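Local coordinates for sugar ABC transporter, periplasmic sugar-binding protein (Caulobacter crescentus, PDB 4IRX) that binds myo-inositol in the periplasm as the solute-binding component of an ABC transporter, probably delivering it for nutrient uptake, at residues E10-F15 with Q63-V68; R133-T138 with I166-T171; S174-A179 with M205-L210. All blocks are in the same frame, centred on the assembly; numbering follows the deposited sequence. Where two conformers were deposited one is given.

Interaction 1 (E10-F15 with Q63-V68)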
# COMPACT_ATOMS: atom_id res chain seq x y z
N GLU A 10 14.55 -7.34 20.31
CA GLU A 10 13.35 -7.95 19.76
C GLU A 10 12.37 -6.85 19.41
O GLU A 10 12.21 -5.88 20.16
CB GLU A 10 12.68 -8.94 20.73
CG GLU A 10 13.57 -10.11 21.18
CD GLU A 10 12.81 -11.38 21.44
OE1 GLU A 10 11.59 -11.42 21.16
OE2 GLU A 10 13.45 -12.34 21.92
N VAL A 11 11.72 -7.01 18.26
CA VAL A 11 10.70 -6.06 17.84
C VAL A 11 9.48 -6.85 17.39
O VAL A 11 9.61 -7.90 16.76
CB VAL A 11 11.24 -5.16 16.68
CG1 VAL A 11 10.15 -4.29 16.03
CG2 VAL A 11 12.37 -4.26 17.19
N VAL A 12 8.29 -6.36 17.73
CA VAL A 12 7.06 -6.96 17.24
C VAL A 12 6.63 -6.17 16.02
O VAL A 12 6.65 -4.92 16.04
CB VAL A 12 5.94 -6.97 18.32
CG1 VAL A 12 4.62 -7.35 17.72
CG2 VAL A 12 6.31 -7.93 19.44
N VAL A 13 6.28 -6.90 14.97
CA VAL A 13 5.81 -6.32 13.72
C VAL A 13 4.43 -6.88 13.42
O VAL A 13 4.27 -8.07 13.16
CB VAL A 13 6.77 -6.62 12.56
CG1 VAL A 13 6.33 -5.87 11.30
CG2 VAL A 13 8.18 -6.19 12.95
N SER A 14 3.45 -5.99 13.44
CA SER A 14 2.06 -6.34 13.21
C SER A 14 1.58 -5.92 11.82
O SER A 14 1.47 -4.73 11.55
CB SER A 14 1.20 -5.69 14.29
OG SER A 14 -0.19 -5.87 13.97
N PHE A 15 1.30 -6.90 10.96
CA PHE A 15 0.83 -6.62 9.60
C PHE A 15 -0.67 -6.63 9.54
O PHE A 15 -1.30 -7.42 10.23
CB PHE A 15 1.37 -7.70 8.65
CG PHE A 15 2.83 -7.51 8.28
CD1 PHE A 15 3.18 -6.71 7.21
CD2 PHE A 15 3.84 -8.15 8.99
CE1 PHE A 15 4.51 -6.51 6.87
CE2 PHE A 15 5.18 -7.96 8.66
CZ PHE A 15 5.52 -7.15 7.59
N GLN A 63 3.68 -8.62 27.31
CA GLN A 63 4.82 -9.53 27.31
C GLN A 63 6.17 -8.84 27.13
O GLN A 63 7.19 -9.52 27.00
CB GLN A 63 4.61 -10.65 26.31
CG GLN A 63 3.38 -11.52 26.65
CD GLN A 63 3.08 -12.55 25.57
OE1 GLN A 63 3.98 -13.00 24.88
NE2 GLN A 63 1.80 -12.90 25.42
N GLY A 64 6.20 -7.51 27.15
CA GLY A 64 7.47 -6.81 27.25
C GLY A 64 8.02 -6.12 26.02
O GLY A 64 9.09 -5.54 26.08
N ALA A 65 7.28 -6.15 24.92
CA ALA A 65 7.70 -5.41 23.74
C ALA A 65 7.92 -3.95 24.08
O ALA A 65 7.11 -3.33 24.79
CB ALA A 65 6.64 -5.53 22.63
N LYS A 66 9.02 -3.38 23.58
CA LYS A 66 9.31 -1.97 23.83
C LYS A 66 9.23 -1.13 22.57
O LYS A 66 9.11 0.10 22.66
CB LYS A 66 10.66 -1.78 24.55
CG LYS A 66 10.80 -2.54 25.86
CD LYS A 66 9.76 -2.06 26.87
CE LYS A 66 10.11 -0.70 27.44
NZ LYS A 66 9.09 -0.27 28.45
N VAL A 67 9.30 -1.77 21.40
CA VAL A 67 8.99 -1.11 20.13
C VAL A 67 8.13 -2.01 19.29
O VAL A 67 8.40 -3.22 19.18
CB VAL A 67 10.26 -0.76 19.31
CG1 VAL A 67 9.86 0.04 18.08
CG2 VAL A 67 11.25 0.01 20.15
N VAL A 68 7.08 -1.45 18.71
CA VAL A 68 6.20 -2.18 17.81
C VAL A 68 6.13 -1.42 16.51
O VAL A 68 6.02 -0.19 16.51
CB VAL A 68 4.79 -2.38 18.40
CG1 VAL A 68 3.94 -3.14 17.43
CG2 VAL A 68 4.87 -3.17 19.69
O HOH W 1 11.26 -4.29 21.93
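Val12 and Val68 pair side by side as neighbours in parallel strands, their CA atoms 4.9 Å apart and their side chains on the same face of the sheet. Together with Val67 they account for most of the surface that the two segments bury against each other. The Val12 isopropyl group works with two of its carbons. CB lies 4.2 Å from CG2 of Val68, while CG1 stands anti to the backbone N (chi1 169°), which leaves CG2 beside that N, where it meets the methyl of Ala65 at 4.0 Å. Val68 adds its other branch, CG1, which rests 3.5 Å from the carbonyl oxygen of Val12. That same oxygen receives the CA-H of Val68, CA to O 3.3 Å. Helix 50-62 covers this face, with Ala60 against Val12 and Ala65, and Leu57 against Val68.

Val67 contributes mainly through its carbonyl oxygen, which accepts a weak, fairly straight hydrogen bond from Val12 N (3.5 Å, 162° at the hydrogen) and has CG1 of Val11 beside it. The side chains of Val11 and Val67 lie on the other face, where both touch Ala262 of helix 251-268.

Before the paired residues in sequence, where 63-66 is still loop, a water bridges the two backbones: it donates to Glu10 O at 2.6 Å and accepts from Lys66 N at 2.9 Å. Gly64, at positive phi, is the C-prime residue of the Schellman motif that ends helix 50-62 and turns the chain into strand 67-70. The Val12-Val68 bridge places strand 10-15 next to strand 67-70 in the parallel part of the larger sheet. Within these two segments polar pairing is sparse, although Val12 also bonds to the Ile69 backbone just beyond, and the contact relies largely on buried aliphatic packing between two helix layers.

Interaction 2 (R133-T138 with I166-T171)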
# COMPACT_ATOMS: atom_id res chain seq x y z
N ARG A 133 -12.44 9.07 -20.00
CA ARG A 133 -13.35 8.43 -19.05
C ARG A 133 -12.55 7.48 -18.18
O ARG A 133 -11.89 6.57 -18.71
CB ARG A 133 -14.43 7.63 -19.81
CG ARG A 133 -15.37 8.51 -20.56
CD ARG A 133 -16.26 7.73 -21.53
NE ARG A 133 -17.05 6.73 -20.82
CZ ARG A 133 -18.20 7.01 -20.21
NH1 ARG A 133 -18.67 8.25 -20.25
NH2 ARG A 133 -18.88 6.06 -19.59
N VAL A 134 -12.59 7.70 -16.86
CA VAL A 134 -11.73 7.02 -15.90
C VAL A 134 -12.55 6.25 -14.87
O VAL A 134 -13.54 6.77 -14.32
CB VAL A 134 -10.83 8.07 -15.15
CG1 VAL A 134 -9.89 7.40 -14.15
CG2 VAL A 134 -10.03 8.90 -16.15
N VAL A 135 -12.13 5.02 -14.59
CA VAL A 135 -12.66 4.22 -13.49
C VAL A 135 -11.59 4.15 -12.42
O VAL A 135 -10.42 3.94 -12.73
CB VAL A 135 -13.01 2.79 -13.99
CG1 VAL A 135 -13.37 1.85 -12.82
CG2 VAL A 135 -14.18 2.87 -14.94
N VAL A 136 -11.97 4.33 -11.16
CA VAL A 136 -11.01 4.23 -10.06
C VAL A 136 -11.39 3.06 -9.16
O VAL A 136 -12.53 2.96 -8.70
CB VAL A 136 -10.92 5.57 -9.25
CG1 VAL A 136 -9.87 5.46 -8.10
CG2 VAL A 136 -10.61 6.72 -10.19
N ILE A 137 -10.46 2.11 -9.01
CA ILE A 137 -10.66 0.94 -8.14
C ILE A 137 -9.71 1.07 -6.95
O ILE A 137 -8.49 1.07 -7.11
CB ILE A 137 -10.35 -0.39 -8.88
CG1 ILE A 137 -11.17 -0.49 -10.18
CG2 ILE A 137 -10.58 -1.58 -7.95
CD1 ILE A 137 -12.65 -0.65 -9.98
N THR A 138 -10.27 1.23 -5.75
CA THR A 138 -9.47 1.60 -4.58
C THR A 138 -9.03 0.40 -3.74
O THR A 138 -9.67 -0.66 -3.75
CB THR A 138 -10.19 2.61 -3.66
OG1 THR A 138 -11.25 1.93 -2.95
CG2 THR A 138 -10.77 3.77 -4.46
N ILE A 166 -14.57 10.95 -13.81
CA ILE A 166 -14.53 9.77 -12.96
C ILE A 166 -15.91 9.14 -13.06
O ILE A 166 -16.85 9.58 -12.40
CB ILE A 166 -14.14 10.09 -11.50
CG1 ILE A 166 -12.76 10.74 -11.44
CG2 ILE A 166 -14.13 8.81 -10.68
CD1 ILE A 166 -12.28 11.10 -10.02
N VAL A 167 -16.02 8.15 -13.94
CA VAL A 167 -17.31 7.54 -14.24
C VAL A 167 -17.83 6.73 -13.06
O VAL A 167 -19.01 6.79 -12.74
CB VAL A 167 -17.26 6.76 -15.54
CG1 VAL A 167 -17.05 7.69 -16.70
CG2 VAL A 167 -16.12 5.79 -15.51
N THR A 168 -16.93 5.99 -12.40
CA THR A 168 -17.28 5.42 -11.11
C THR A 168 -16.01 5.18 -10.30
O THR A 168 -14.92 5.06 -10.84
CB THR A 168 -18.14 4.15 -11.24
OG1 THR A 168 -18.54 3.69 -9.95
CG2 THR A 168 -17.37 3.07 -11.95
N GLU A 169 -16.17 5.23 -8.99
CA GLU A 169 -15.07 4.96 -8.07
C GLU A 169 -15.58 3.93 -7.07
O GLU A 169 -16.59 4.18 -6.39
CB GLU A 169 -14.65 6.27 -7.39
CG GLU A 169 -13.56 6.14 -6.33
CD GLU A 169 -13.09 7.51 -5.85
OE1 GLU A 169 -12.69 8.35 -6.69
OE2 GLU A 169 -13.14 7.75 -4.63
N GLN A 170 -14.91 2.77 -7.00
CA GLN A 170 -15.36 1.68 -6.15
C GLN A 170 -14.17 1.00 -5.54
O GLN A 170 -13.08 1.03 -6.10
CB GLN A 170 -16.21 0.67 -6.94
CG GLN A 170 -17.56 1.27 -7.37
CD GLN A 170 -18.41 0.31 -8.15
OE1 GLN A 170 -18.44 -0.88 -7.84
NE2 GLN A 170 -19.11 0.82 -9.16
N THR A 171 -14.37 0.38 -4.37
CA THR A 171 -13.28 -0.39 -3.79
C THR A 171 -13.34 -1.85 -4.21
O THR A 171 -14.42 -2.40 -4.48
CB THR A 171 -13.23 -0.28 -2.25
OG1 THR A 171 -11.96 -0.79 -1.81
CG2 THR A 171 -14.36 -1.06 -1.59
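Ile166 meets Val136 through their CG2 methyls, 4.1 Å apart, on the face covered by helix 144-160. Val167 donates its N-H to Val134 O at 2.9 Å. Its CG1 stands anti to the carbonyl carbon (chi1 -67°), a rotation that puts it over the centre of one face of the Arg133 guanidinium, 3.7 Å above the plane, and CG2 against Val135 CG2 at 3.6 Å. Thr168 O takes an almost straight bond from Val136 N (171° at the hydrogen), lying in the carbonyl plane. Glu169 runs alongside Val136, its CG 4.0 Å from Val136 CB, with OE1 bonded to His154. Gln170 binds the first strand twice, giving N-H to Val136 O and taking that of Thr138. At Thr171, OG1 lies 3.0 Å from both Thr138 O and Thr138 OG1, which compete for its one proton, the second pairing being weak; it also accepts from Asn173 N. Replacing Thr138 by an alanine would probably cost Thr171 its hydroxyl neighbour and open a gap beside Glu169 CG, where the threonine methyl packs. Strands 132-138 and 164-171, joined through helix 144-160, form a right-handed beta-alpha-beta crossover, the repeating unit of the Rossmann-like lobes of periplasmic binding proteins.

Interaction 3 (S174-A179 with M205-L210). With INS (1,2,3,4,5,6-hexahydroxy-cyclohexane), chain C.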
# COMPACT_ATOMS: atom_id res chain seq x y z
N SER A 174 -8.46 -4.45 -1.87
CA SER A 174 -7.13 -5.04 -2.08
C SER A 174 -7.20 -6.55 -2.32
O SER A 174 -6.37 -7.33 -1.81
CB SER A 174 -6.21 -4.72 -0.88
OG SER A 174 -5.93 -3.32 -0.81
N LYS A 175 -8.21 -6.97 -3.06
CA LYS A 175 -8.34 -8.38 -3.41
C LYS A 175 -8.51 -8.56 -4.90
O LYS A 175 -9.36 -7.92 -5.53
CB LYS A 175 -9.52 -9.00 -2.65
CG LYS A 175 -9.39 -8.96 -1.13
CD LYS A 175 -8.37 -9.99 -0.64
CE LYS A 175 -7.68 -9.52 0.65
NZ LYS A 175 -6.66 -10.52 1.10
N ARG A 176 -7.71 -9.43 -5.48
CA ARG A 176 -7.74 -9.67 -6.91
C ARG A 176 -9.09 -10.24 -7.36
O ARG A 176 -9.61 -9.85 -8.44
CB ARG A 176 -6.60 -10.60 -7.35
CG ARG A 176 -6.51 -10.71 -8.86
CD ARG A 176 -5.33 -11.52 -9.30
NE ARG A 176 -4.08 -10.96 -8.82
CZ ARG A 176 -2.88 -11.30 -9.27
NH1 ARG A 176 -2.77 -12.21 -10.25
NH2 ARG A 176 -1.78 -10.74 -8.75
N ASP A 177 -9.67 -11.13 -6.55
CA ASP A 177 -10.96 -11.75 -6.90
C ASP A 177 -12.09 -10.73 -6.93
O ASP A 177 -12.94 -10.75 -7.85
CB ASP A 177 -11.29 -12.96 -5.98
CG ASP A 177 -11.44 -12.58 -4.52
OD1 ASP A 177 -10.56 -11.88 -4.00
OD2 ASP A 177 -12.43 -12.99 -3.87
N GLN A 178 -12.12 -9.81 -5.97
CA GLN A 178 -13.10 -8.72 -6.00
C GLN A 178 -12.83 -7.76 -7.15
O GLN A 178 -13.75 -7.27 -7.79
CB GLN A 178 -13.17 -7.96 -4.67
CG GLN A 178 -13.65 -8.84 -3.52
CD GLN A 178 -13.72 -8.07 -2.21
OE1 GLN A 178 -14.17 -6.94 -2.17
NE2 GLN A 178 -13.26 -8.70 -1.14
N ALA A 179 -11.56 -7.48 -7.39
CA ALA A 179 -11.23 -6.63 -8.51
C ALA A 179 -11.79 -7.17 -9.83
O ALA A 179 -12.29 -6.39 -10.66
CB ALA A 179 -9.71 -6.45 -8.61
N MSE A 205 -5.00 -5.94 -7.57
CA MSE A 205 -6.29 -5.59 -8.15
C MSE A 205 -6.17 -5.28 -9.63
O MSE A 205 -7.06 -5.62 -10.39
CB MSE A 205 -6.92 -4.40 -7.42
CG MSE A 205 -7.32 -4.69 -5.96
SE MSE A 205 -8.23 -3.19 -5.14
CE MSE A 205 -6.84 -1.84 -5.34
N ALA A 206 -5.11 -4.59 -10.03
CA ALA A 206 -4.87 -4.31 -11.44
C ALA A 206 -4.84 -5.57 -12.29
O ALA A 206 -5.35 -5.56 -13.41
CB ALA A 206 -3.56 -3.50 -11.64
N MSE A 207 -4.30 -6.66 -11.75
CA MSE A 207 -4.30 -7.93 -12.46
C MSE A 207 -5.72 -8.40 -12.69
O MSE A 207 -6.07 -8.84 -13.80
CB MSE A 207 -3.47 -8.96 -11.70
CG MSE A 207 -2.01 -8.55 -11.56
SE MSE A 207 -1.03 -8.35 -13.20
CE MSE A 207 -1.47 -10.05 -14.00
N GLY A 208 -6.57 -8.30 -11.66
CA GLY A 208 -7.99 -8.59 -11.83
C GLY A 208 -8.70 -7.71 -12.85
O GLY A 208 -9.52 -8.20 -13.65
N ALA A 209 -8.39 -6.42 -12.85
CA ALA A 209 -9.02 -5.54 -13.82
C ALA A 209 -8.55 -5.85 -15.22
O ALA A 209 -9.38 -5.80 -16.16
CB ALA A 209 -8.77 -4.06 -13.47
N LEU A 210 -7.27 -6.18 -15.39
CA LEU A 210 -6.79 -6.62 -16.72
C LEU A 210 -7.58 -7.83 -17.21
O LEU A 210 -7.96 -7.92 -18.40
CB LEU A 210 -5.30 -6.95 -16.73
CG LEU A 210 -4.21 -5.86 -16.76
CD1 LEU A 210 -2.86 -6.51 -16.59
CD2 LEU A 210 -4.24 -5.11 -18.09
C1 INS C . -0.00 -0.87 0.11
C2 INS C . 0.01 -1.64 -1.16
C3 INS C . -0.90 -2.84 -1.01
C4 INS C . -2.30 -2.39 -0.73
C5 INS C . -2.35 -1.66 0.56
C6 INS C . -1.40 -0.48 0.55
O1 INS C . 0.81 0.27 -0.00
O2 INS C . -0.40 -0.82 -2.21
O3 INS C . -0.85 -3.65 -2.16
O4 INS C . -3.17 -3.48 -0.72
O5 INS C . -3.66 -1.26 0.81
O6 INS C . -1.46 0.24 1.75
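Arg176 and Met207 join the start of helix 176-189 to helix 203-215, two helices of the four-stranded lobe of this periplasmic binding protein; Met205 and Met207 are selenomethionines.

Met207 CB sits over the centre of one guanidinium face of Arg176, 3.4 Å above the plane, and the two side chains run side by side in the same direction. Arg176 CG leaves anti to the backbone N (chi1 -172°) and passes close to Gly208 N, before a bend at chi3 carries the guanidinium over Met207. Salt bridges from NE to Asp204 and from NH2 to Glu233 hold the group in this orientation.

Van der Waals packing against side chain and backbone is tight around Ala179. Its CB makes an apolar contact with Met205 CB at 3.7 Å and also meets the carbonyl oxygen of Met205 at 3.3 Å. The neighbouring Gly208 allows this approach: a side-chain carbon there would run into Ala179 CB and Arg176 O. Further along its side chain, Met205 places CG near the Lys175 backbone and SE 3.5 Å from Ser174 N.

Polar contact with the ligand falls to Ser174, a residue of the myo-inositol pocket. Its OG also bonds to the backbone N of Asp140, and meets the inositol hydroxyls unequally: 2.8 Å to O4, and a weak 3.5 Å to O5.

How the interactions relate
The bound inositol lies between the two lobes that these contacts help to build. Interaction 1 belongs to the lobe with the larger, mixed sheet, whereas interactions 2 and 3 share the lobe with the four-stranded parallel sheet. The centres of interactions 1 and 2 are about 38 Å apart, on opposite sides of the chain's centre, and the nearest atoms of interactions 1 and 3 remain about 11 Å apart. Interactions 2 and 3 touch: Thr138 O lies 3.2 Å from Met205 SE. A short loop between strand 164-171 and helix 176-189 carries Ser174 into the pocket, while the side chain of Thr171 stays about 9 Å from the ligand.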